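Protein FimX (Pseudomonas aeruginosa PAO1, PDB 3HV8) is a bacterial protein whose EAL domain, built on a barrel of strands and helices, holds the ligand C2E in a pocket. Local coordinates at residues A[57-60]-A[64-67]; A[90-95]-A[137-142]; A[179-184]-A[219-224]. All blocks are in the same frame, centred on the assembly; numbering follows the deposited sequence.

Interaction 1: A[57-60]-A[64-67]; sequences LLNP and EVPP. With C2E (9,9'-[(2R,3R,3aS,5S,7aR,9R,10R,10aS,12S,14aR)-3,5,10,12-tetrahydroxy-5,12-dioxidooctahydro-2H,7H-difuro[3,2-d:3',2'-j][1,3,7,9,2,8]tetraoxadiphosphacyclododecine-2,9-diyl]bis(2-amino-1,9-dihydro-6H-purin-6-one)), chain B.
The flat groups that join L57 to V65 are peptide groups. Each of the two residues gives its N-H to the other's carbonyl, and both donors lie in the carbonyl plane. V65 N stands 2.8 Å from L57 O, and L57 N stands 3.0 Å from V65 O. The N-H...O angles of 155° and 149° mean only a modest bend. L57 O is also approached by E64 CA at 3.5 Å in a CA-H...O contact.

The side chains divide between the two faces of the strand pair. L57 and V65 put theirs on one face, where L57 CB and V65 CB are 4.1 Å apart. V65 CG1 is anti to the backbone N (chi1 -179°), which places CG2 beside that N and near N59. There the CB of N59 lies 4.0 Å from V65 CG2, and the two side chains cross at about a right angle. On the other face L58 and E64 lie side by side and point the same way. Their contact is L58 CD2 to E64 CG at 3.9 Å. The E64 chain is extended beyond CG, and its OE1 makes a salt bridge with R34 of strand 33-42. The aliphatic part of E64 thus packs on L58 while its carboxylate ties the hairpin to that strand.

P67 belongs to the ligand pocket. Its CB approaches C2E O4A to 3.3 Å, and its CD reaches C2E O21. R56, just before L57, hydrogen-bonds the same ligand through NH1. The arrangement is an antiparallel beta hairpin. L57 and V65 form its hydrogen-bonded pair, and L58 and E64 its non-hydrogen-bonded pair. The chain leaving it leads directly to the C2E site of the EAL domain.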
loop_
_atom_site.group_PDB
_atom_site.type_symbol
_atom_site.label_atom_id
_atom_site.label_comp_id
_atom_site.label_asym_id
_atom_site.label_seq_id
_atom_site.Cartn_x
_atom_site.Cartn_y
_atom_site.Cartn_z
ATOM N N LEU A 57 -10.553 9.796 7.681
ATOM C CA LEU A 57 -11.775 10.576 7.528
ATOM C C LEU A 57 -11.706 11.749 8.511
ATOM O O LEU A 57 -11.196 11.605 9.612
ATOM C CB LEU A 57 -12.988 9.691 7.806
ATOM C CG LEU A 57 -14.326 10.373 8.097
ATOM C CD1 LEU A 57 -14.876 11.035 6.849
ATOM C CD2 LEU A 57 -15.332 9.340 8.637
ATOM N N LEU A 58 -12.185 12.922 8.100
ATOM C CA LEU A 58 -12.242 14.044 9.034
ATOM C C LEU A 58 -13.693 14.169 9.452
ATOM O O LEU A 58 -14.565 14.373 8.613
ATOM C CB LEU A 58 -11.732 15.331 8.377
ATOM C CG LEU A 58 -10.266 15.332 7.924
ATOM C CD1 LEU A 58 -9.981 16.648 7.199
ATOM C CD2 LEU A 58 -9.290 15.136 9.074
ATOM N N ASN A 59 -13.959 13.939 10.735
ATOM C CA ASN A 59 -15.327 13.995 11.233
ATOM C C ASN A 59 -15.801 15.446 11.287
ATOM O O ASN A 59 -15.009 16.364 11.072
ATOM C CB ASN A 59 -15.495 13.241 12.569
ATOM C CG ASN A 59 -14.751 13.889 13.731
ATOM O OD1 ASN A 59 -14.490 13.236 14.741
ATOM N ND2 ASN A 59 -14.414 15.164 13.601
ATOM N N PRO A 60 -17.099 15.663 11.539
ATOM C CA PRO A 60 -17.572 17.050 11.500
ATOM C C PRO A 60 -16.827 18.005 12.443
ATOM O O PRO A 60 -16.954 19.211 12.266
ATOM C CB PRO A 60 -19.047 16.918 11.887
ATOM C CG PRO A 60 -19.429 15.556 11.386
ATOM C CD PRO A 60 -18.209 14.699 11.632
ATOM N N GLU A 64 -9.271 13.321 13.016
ATOM C CA GLU A 64 -8.900 12.193 12.161
ATOM C C GLU A 64 -9.510 10.905 12.691
ATOM O O GLU A 64 -9.337 10.554 13.859
ATOM C CB GLU A 64 -7.381 12.057 12.053
ATOM C CG GLU A 64 -6.741 13.151 11.240
ATOM C CD GLU A 64 -5.225 13.101 11.261
ATOM O OE1 GLU A 64 -4.603 14.002 10.668
ATOM O OE2 GLU A 64 -4.649 12.166 11.863
ATOM N N VAL A 65 -10.238 10.220 11.818
ATOM C CA VAL A 65 -10.869 8.941 12.122
ATOM C C VAL A 65 -10.210 7.877 11.250
ATOM O O VAL A 65 -10.101 8.039 10.036
ATOM C CB VAL A 65 -12.370 8.982 11.817
ATOM C CG1 VAL A 65 -13.046 7.659 12.154
ATOM C CG2 VAL A 65 -13.025 10.144 12.560
ATOM N N PRO A 66 -9.760 6.782 11.869
ATOM C CA PRO A 66 -9.025 5.728 11.160
ATOM C C PRO A 66 -9.914 4.838 10.309
ATOM O O PRO A 66 -11.114 4.712 10.588
ATOM C CB PRO A 66 -8.424 4.897 12.296
ATOM C CG PRO A 66 -9.336 5.097 13.441
ATOM C CD PRO A 66 -9.964 6.462 13.294
ATOM N N PRO A 67 -9.327 4.213 9.277
ATOM C CA PRO A 67 -10.036 3.336 8.332
ATOM C C PRO A 67 -10.871 2.259 9.008
ATOM O O PRO A 67 -11.939 1.897 8.499
ATOM C CB PRO A 67 -8.900 2.683 7.546
ATOM C CG PRO A 67 -7.807 3.712 7.578
ATOM C CD PRO A 67 -7.917 4.421 8.888
HETATM P P1 C2E B . -2.351 -1.736 6.577
HETATM O O2P C2E B . -1.459 -2.702 5.670
HETATM O O1P C2E B . -2.550 -2.438 7.861
HETATM O "O5'" C2E B . -1.637 -0.374 6.995
HETATM C "C5'" C2E B . -0.713 -0.421 8.100
HETATM C "C4'" C2E B . -1.335 0.002 9.448
HETATM O "O4'" C2E B . -0.299 -0.013 10.459
HETATM C "C3'" C2E B . -1.722 1.466 9.282
HETATM O "O3'" C2E B . -2.935 1.721 10.006
HETATM C "C2'" C2E B . -0.509 2.248 9.840
HETATM O "O2'" C2E B . -0.848 3.510 10.384
HETATM C "C1'" C2E B . -0.039 1.298 10.941
HETATM N N9 C2E B . 1.373 1.400 11.276
HETATM C C8 C2E B . 2.369 1.980 10.527
HETATM N N7 C2E B . 3.536 1.719 11.070
HETATM C C5 C2E B . 3.336 0.980 12.200
HETATM C C6 C2E B . 4.202 0.432 13.172
HETATM O O6 C2E B . 5.430 0.520 13.102
HETATM N N1 C2E B . 3.627 -0.234 14.184
HETATM C C2 C2E B . 2.278 -0.378 14.280
HETATM N N2 C2E B . 1.765 -1.078 15.341
HETATM N N3 C2E B . 1.461 0.125 13.384
HETATM C C4 C2E B . 1.961 0.793 12.343
HETATM P P11 C2E B . -4.064 2.585 9.253
HETATM O O21 C2E B . -5.253 2.795 10.263
HETATM O O11 C2E B . -3.494 3.821 8.679
HETATM O O5A C2E B . -4.509 1.675 8.033
HETATM C C5A C2E B . -5.110 0.401 8.300
HETATM C C4A C2E B . -5.614 -0.237 7.007
HETATM O O4A C2E B . -6.608 0.615 6.417
HETATM C C3A C2E B . -4.550 -0.409 5.922
HETATM O O3A C2E B . -3.834 -1.632 6.042
HETATM C C2A C2E B . -5.431 -0.510 4.675
HETATM O O2A C2E B . -6.045 -1.809 4.602
HETATM C C1A C2E B . -6.556 0.476 5.011
HETATM N N91 C2E B . -6.238 1.770 4.423
HETATM C C81 C2E B . -5.530 2.805 4.966
HETATM N N71 C2E B . -5.486 3.778 4.098
HETATM C C51 C2E B . -6.217 3.445 2.992
HETATM C C61 C2E B . -6.562 4.077 1.779
HETATM O O61 C2E B . -6.107 5.174 1.433
HETATM N N11 C2E B . -7.354 3.358 0.941
HETATM C C21 C2E B . -7.809 2.101 1.235
HETATM N N21 C2E B . -8.567 1.432 0.316
HETATM N N31 C2E B . -7.478 1.492 2.342
HETATM C C41 C2E B . -6.711 2.152 3.217
#

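Interaction 2: A[90-95]-A[137-142]; sequences NSIKLL and ESLVFQ
Helix segment 90-95 packs against the start of strand 139-144, with I92 CA 8.0 Å from L139 CA and L95 CA 8.1 Å from S138 CA. The contact between them is largely apolar and rests mainly on I92, L95 and L139, with S138 at its margin.

L139 is the central one and gives one methyl to each of the two helix residues. Its CD2 lies 3.8 Å from I92 CG1, and the two side chains cross at about a right angle. Its CD1 lies 3.4 Å from L95 CD2, which is tight for two carbons. Here the side chains slide past each other in opposite directions. L139 itself is away from the usual staggered positions, with chi1 at -100° and chi2 at 24°. With chi1 at -161° the L95 side chain swings away from its own N, and CD2 reaches S138 as well, at 3.6 Å from O and 3.9 Å from CB. The hydroxyl of S138 is hydrogen-bonded to P135 O.

Helix 121-132 closes one side of the contact: L129 touches both I92 and L139, and A132 touches I92. L95 also meets T105 of strand 105-110, which pairs in parallel with strand 139-144 through backbone bonds of S138 and V140 to L107.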
loop_
_atom_site.group_PDB
_atom_site.type_symbol
_atom_site.label_atom_id
_atom_site.label_comp_id
_atom_site.label_asym_id
_atom_site.label_seq_id
_atom_site.Cartn_x
_atom_site.Cartn_y
_atom_site.Cartn_z
ATOM N N ASN A 90 -6.242 12.468 -5.441
ATOM C CA ASN A 90 -5.455 13.357 -4.611
ATOM C C ASN A 90 -3.998 12.945 -4.498
ATOM O O ASN A 90 -3.112 13.786 -4.413
ATOM C CB ASN A 90 -6.124 13.541 -3.258
ATOM C CG ASN A 90 -7.303 14.462 -3.353
ATOM O OD1 ASN A 90 -8.465 14.026 -3.389
ATOM N ND2 ASN A 90 -7.015 15.745 -3.489
ATOM N N SER A 91 -3.747 11.648 -4.539
ATOM C CA SER A 91 -2.371 11.175 -4.544
ATOM C C SER A 91 -1.676 11.655 -5.805
ATOM O O SER A 91 -0.543 12.156 -5.743
ATOM C CB SER A 91 -2.337 9.652 -4.477
ATOM O OG SER A 91 -2.751 9.236 -3.187
ATOM N N ILE A 92 -2.351 11.514 -6.945
ATOM C CA ILE A 92 -1.812 11.947 -8.235
ATOM C C ILE A 92 -1.476 13.433 -8.187
ATOM O O ILE A 92 -0.418 13.859 -8.651
ATOM C CB ILE A 92 -2.825 11.689 -9.380
ATOM C CG1 ILE A 92 -2.861 10.203 -9.726
ATOM C CG2 ILE A 92 -2.473 12.543 -10.609
ATOM C CD1 ILE A 92 -4.015 9.790 -10.611
ATOM N N LYS A 93 -2.374 14.217 -7.607
ATOM C CA LYS A 93 -2.177 15.659 -7.491
ATOM C C LYS A 93 -1.000 16.040 -6.584
ATOM O O LYS A 93 -0.076 16.725 -7.025
ATOM C CB LYS A 93 -3.453 16.328 -6.995
ATOM C CG LYS A 93 -3.393 17.845 -6.997
ATOM C CD LYS A 93 -4.730 18.450 -6.623
ATOM C CE LYS A 93 -4.642 19.968 -6.577
ATOM N NZ LYS A 93 -3.510 20.419 -5.722
ATOM N N LEU A 94 -1.046 15.607 -5.322
ATOM C CA LEU A 94 -0.007 15.929 -4.340
ATOM C C LEU A 94 1.346 15.452 -4.826
ATOM O O LEU A 94 2.383 16.062 -4.533
ATOM C CB LEU A 94 -0.310 15.288 -2.981
ATOM C CG LEU A 94 -1.179 16.099 -2.022
ATOM C CD1 LEU A 94 -1.669 15.220 -0.882
ATOM C CD2 LEU A 94 -0.408 17.301 -1.492
ATOM N N LEU A 95 1.332 14.349 -5.562
ATOM C CA LEU A 95 2.549 13.798 -6.121
ATOM C C LEU A 95 3.085 14.796 -7.126
ATOM O O LEU A 95 4.204 15.283 -6.987
ATOM C CB LEU A 95 2.279 12.448 -6.791
ATOM C CG LEU A 95 3.456 11.501 -7.047
ATOM C CD1 LEU A 95 4.468 11.532 -5.907
ATOM C CD2 LEU A 95 2.953 10.084 -7.280
ATOM N N GLU A 137 6.044 4.969 -13.640
ATOM C CA GLU A 137 6.528 4.494 -12.343
ATOM C C GLU A 137 6.458 5.573 -11.261
ATOM O O GLU A 137 7.454 5.864 -10.594
ATOM C CB GLU A 137 7.965 3.970 -12.441
ATOM C CG GLU A 137 8.413 3.540 -13.826
ATOM C CD GLU A 137 7.534 2.467 -14.432
ATOM O OE1 GLU A 137 7.378 2.473 -15.672
ATOM O OE2 GLU A 137 7.000 1.624 -13.679
ATOM N N SER A 138 5.290 6.183 -11.088
ATOM C CA SER A 138 5.101 7.133 -9.999
ATOM C C SER A 138 4.223 6.526 -8.915
ATOM O O SER A 138 4.373 6.843 -7.737
ATOM C CB SER A 138 4.440 8.412 -10.508
ATOM O OG SER A 138 5.356 9.207 -11.236
ATOM N N LEU A 139 3.301 5.666 -9.333
ATOM C CA LEU A 139 2.330 5.054 -8.437
ATOM C C LEU A 139 2.525 3.552 -8.323
ATOM O O LEU A 139 2.737 2.865 -9.328
ATOM C CB LEU A 139 0.916 5.284 -8.965
ATOM C CG LEU A 139 0.035 6.387 -8.377
ATOM C CD1 LEU A 139 0.837 7.506 -7.730
ATOM C CD2 LEU A 139 -0.945 6.923 -9.432
ATOM N N VAL A 140 2.406 3.043 -7.102
ATOM C CA VAL A 140 2.371 1.615 -6.840
ATOM C C VAL A 140 1.063 1.299 -6.143
ATOM O O VAL A 140 0.802 1.838 -5.052
ATOM C CB VAL A 140 3.515 1.188 -5.878
ATOM C CG1 VAL A 140 3.534 -0.327 -5.758
ATOM C CG2 VAL A 140 4.875 1.737 -6.339
ATOM N N PHE A 141 0.238 0.447 -6.737
ATOM C CA PHE A 141 -1.049 0.088 -6.127
ATOM C C PHE A 141 -0.926 -1.144 -5.255
ATOM O O PHE A 141 -0.338 -2.153 -5.674
ATOM C CB PHE A 141 -2.121 -0.094 -7.203
ATOM C CG PHE A 141 -2.491 1.192 -7.854
ATOM C CD1 PHE A 141 -3.402 2.036 -7.246
ATOM C CD2 PHE A 141 -1.849 1.611 -9.009
ATOM C CE1 PHE A 141 -3.714 3.268 -7.808
ATOM C CE2 PHE A 141 -2.163 2.828 -9.583
ATOM C CZ PHE A 141 -3.095 3.662 -8.977
ATOM N N GLN A 142 -1.419 -1.036 -4.023
ATOM C CA GLN A 142 -1.313 -2.117 -3.061
ATOM C C GLN A 142 -2.629 -2.838 -2.943
ATOM O O GLN A 142 -3.689 -2.215 -2.807
ATOM C CB GLN A 142 -0.930 -1.576 -1.682
ATOM C CG GLN A 142 0.304 -0.724 -1.684
ATOM C CD GLN A 142 0.738 -0.319 -0.290
ATOM O OE1 GLN A 142 1.820 -0.695 0.160
ATOM N NE2 GLN A 142 -0.103 0.447 0.399
#

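Interaction 3: A[179-184]-A[219-224]; sequences NPFNAL and HEQQKL
F181 and L184 face Q221 and K223 where a Schellman motif ends helix 205-220. Q222, with positive phi, is the C-prime residue. Its N bonds to H219 O at 2.8 Å, and K223 N bonds back to L218 O. The chain then enters strand 224-227, so this turn lies within a beta-alpha-beta crossover from strand 191-194.

The van der Waals contacts are few and fairly loose, and they use the methylene parts of Q221 and K223. F181 CD1 meets Q221 CG at 4.2 Å. The methylene of Q221 approaches the ring obliquely. Its amide turns to the helix instead, where NE2 bonds to E217 OE2. The F181 ring also packs edge-to-face with F174 and touches L214 and L218, so the loop side chain lies against the last turns of the helix. L184 CD1 lies 4.5 Å from K223 CG, but L184 has two conformers, and this distance holds for one of them. Both L184 and K223 also touch I192 of strand 191-194.

Within 179-184 the turn is held by N182 N to N179 O at 3.1 Å. A weak bond follows from L184 N to F181 O.

The polar link between the two segments runs through water. The K223 chain bends at its base, with chi1 -56° and chi2 -52°, and is extended from there to NZ. This brings NZ near enough to the L184 carbonyl for a single water to span the gap. NZ has a second acceptor in V189 O, which lies just before strand 191-194. One water joins the two sides: it accepts from K223 NZ at 2.8 Å and donates to L184 O at 2.7 Å.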
loop_
_atom_site.group_PDB
_atom_site.type_symbol
_atom_site.label_atom_id
_atom_site.label_comp_id
_atom_site.label_asym_id
_atom_site.label_seq_id
_atom_site.Cartn_x
_atom_site.Cartn_y
_atom_site.Cartn_z
ATOM N N ASN A 179 -0.599 -21.110 1.002
ATOM C CA ASN A 179 0.461 -21.189 -0.007
ATOM C C ASN A 179 0.641 -19.833 -0.663
ATOM O O ASN A 179 0.213 -19.633 -1.807
ATOM C CB ASN A 179 0.098 -22.218 -1.078
ATOM C CG ASN A 179 0.012 -23.618 -0.523
ATOM O OD1 ASN A 179 1.005 -24.174 -0.043
ATOM N ND2 ASN A 179 -1.178 -24.201 -0.580
ATOM N N PRO A 180 1.269 -18.897 0.067
ATOM C CA PRO A 180 1.242 -17.489 -0.349
ATOM C C PRO A 180 1.928 -17.252 -1.692
ATOM O O PRO A 180 1.589 -16.292 -2.394
ATOM C CB PRO A 180 1.993 -16.753 0.769
ATOM C CG PRO A 180 2.333 -17.749 1.803
ATOM C CD PRO A 180 2.013 -19.122 1.316
ATOM N N PHE A 181 2.885 -18.103 -2.059
ATOM C CA PHE A 181 3.601 -17.875 -3.308
ATOM C C PHE A 181 2.802 -18.229 -4.572
ATOM O O PHE A 181 3.130 -17.761 -5.663
ATOM C CB PHE A 181 4.981 -18.556 -3.272
ATOM C CG PHE A 181 5.944 -17.867 -2.359
ATOM C CD1 PHE A 181 6.780 -16.871 -2.840
ATOM C CD2 PHE A 181 5.972 -18.166 -1.009
ATOM C CE1 PHE A 181 7.654 -16.204 -1.993
ATOM C CE2 PHE A 181 6.844 -17.495 -0.146
ATOM C CZ PHE A 181 7.691 -16.513 -0.651
ATOM N N ASN A 182 1.744 -19.018 -4.414
ATOM C CA ASN A 182 0.935 -19.423 -5.561
ATOM C C ASN A 182 0.307 -18.216 -6.244
ATOM O O ASN A 182 0.235 -18.131 -7.468
ATOM C CB ASN A 182 -0.173 -20.391 -5.148
ATOM C CG ASN A 182 0.336 -21.787 -4.854
ATOM O OD1 ASN A 182 -0.424 -22.653 -4.417
ATOM N ND2 ASN A 182 1.617 -22.017 -5.095
ATOM N N ALA A 183 -0.163 -17.275 -5.443
ATOM C CA ALA A 183 -0.817 -16.101 -5.999
ATOM C C ALA A 183 0.084 -15.351 -6.973
ATOM O O ALA A 183 -0.396 -14.810 -7.972
ATOM C CB ALA A 183 -1.265 -15.181 -4.873
ATOM N N LEU A 184 1.384 -15.339 -6.694
ATOM C CA LEU A 184 2.351 -14.603 -7.507
ATOM C C LEU A 184 2.528 -15.184 -8.918
ATOM O O LEU A 184 3.041 -14.513 -9.811
ATOM C CB LEU A 184 3.695 -14.509 -6.776
ATOM C CG LEU A 184 3.564 -14.013 -5.331
ATOM C CD1 LEU A 184 4.936 -13.803 -4.720
ATOM C CD2 LEU A 184 2.738 -12.733 -5.264
ATOM N N HIS A 219 12.942 -13.032 -2.808
ATOM C CA HIS A 219 14.056 -12.624 -3.646
ATOM C C HIS A 219 14.357 -13.642 -4.759
ATOM O O HIS A 219 14.668 -13.249 -5.869
ATOM C CB HIS A 219 15.279 -12.318 -2.792
ATOM C CG HIS A 219 15.075 -11.146 -1.890
ATOM N ND1 HIS A 219 15.976 -10.780 -0.913
ATOM C CD2 HIS A 219 14.040 -10.276 -1.789
ATOM C CE1 HIS A 219 15.522 -9.719 -0.271
ATOM N NE2 HIS A 219 14.337 -9.405 -0.770
ATOM N N GLU A 220 14.246 -14.930 -4.458
ATOM C CA GLU A 220 14.394 -15.931 -5.508
ATOM C C GLU A 220 13.411 -15.642 -6.632
ATOM O O GLU A 220 13.731 -15.814 -7.808
ATOM C CB GLU A 220 14.199 -17.344 -4.968
ATOM C CG GLU A 220 15.296 -17.794 -4.023
ATOM C CD GLU A 220 16.655 -17.844 -4.688
ATOM O OE1 GLU A 220 16.714 -17.992 -5.928
ATOM O OE2 GLU A 220 17.666 -17.731 -3.965
ATOM N N GLN A 221 12.221 -15.178 -6.262
ATOM C CA GLN A 221 11.170 -14.872 -7.232
ATOM C C GLN A 221 11.311 -13.448 -7.789
ATOM O O GLN A 221 10.440 -12.961 -8.512
ATOM C CB GLN A 221 9.774 -15.054 -6.611
ATOM C CG GLN A 221 9.532 -16.414 -5.996
ATOM C CD GLN A 221 9.575 -17.490 -7.040
ATOM O OE1 GLN A 221 9.210 -17.255 -8.195
ATOM N NE2 GLN A 221 10.031 -18.679 -6.655
ATOM N N GLN A 222 12.423 -12.794 -7.456
ATOM C CA GLN A 222 12.769 -11.475 -7.981
ATOM C C GLN A 222 11.745 -10.404 -7.589
ATOM O O GLN A 222 11.516 -9.443 -8.319
ATOM C CB GLN A 222 12.994 -11.529 -9.491
ATOM C CG GLN A 222 14.301 -12.235 -9.842
ATOM C CD GLN A 222 14.178 -13.117 -11.054
ATOM O OE1 GLN A 222 14.890 -14.116 -11.183
ATOM N NE2 GLN A 222 13.256 -12.774 -11.944
ATOM N N LYS A 223 11.162 -10.574 -6.409
ATOM C CA LYS A 223 10.262 -9.575 -5.841
ATOM C C LYS A 223 10.999 -8.754 -4.805
ATOM O O LYS A 223 11.792 -9.294 -4.022
ATOM C CB LYS A 223 9.067 -10.245 -5.181
ATOM C CG LYS A 223 8.264 -11.185 -6.092
ATOM C CD LYS A 223 7.859 -10.506 -7.381
ATOM C CE LYS A 223 6.890 -11.401 -8.170
ATOM N NZ LYS A 223 6.570 -10.815 -9.480
ATOM N N LEU A 224 10.757 -7.451 -4.813
ATOM C CA LEU A 224 11.308 -6.565 -3.786
ATOM C C LEU A 224 10.551 -6.715 -2.479
ATOM O O LEU A 224 9.341 -6.503 -2.431
ATOM C CB LEU A 224 11.224 -5.114 -4.243
ATOM C CG LEU A 224 11.947 -4.818 -5.561
ATOM C CD1 LEU A 224 11.424 -3.552 -6.197
ATOM C CD2 LEU A 224 13.429 -4.712 -5.271
HETATM O O HOH W 1 4.086 -12.071 -9.704
#

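In the fold
Interaction 2 is buried, whereas interactions 1 and 3 lie at the surface, on opposite sides of the chain's centre. All three belong to the EAL domain. Interactions 1 and 2 reach the same sheet, at strands 49-58 and 139-144, yet their nearest atoms are about 11 Å apart. Their chemistry follows their place. The hairpin of interaction 1 is held by backbone hydrogen bonds, with P67 at its end touching C2E. Interaction 2 joins a helix to a strand mainly through hydrocarbon side chains. Interaction 3 links a loop to a helix end by sparse van der Waals contacts and a water bridge. Interactions 2 and 3 come within about 8 Å at their nearest atoms without touching.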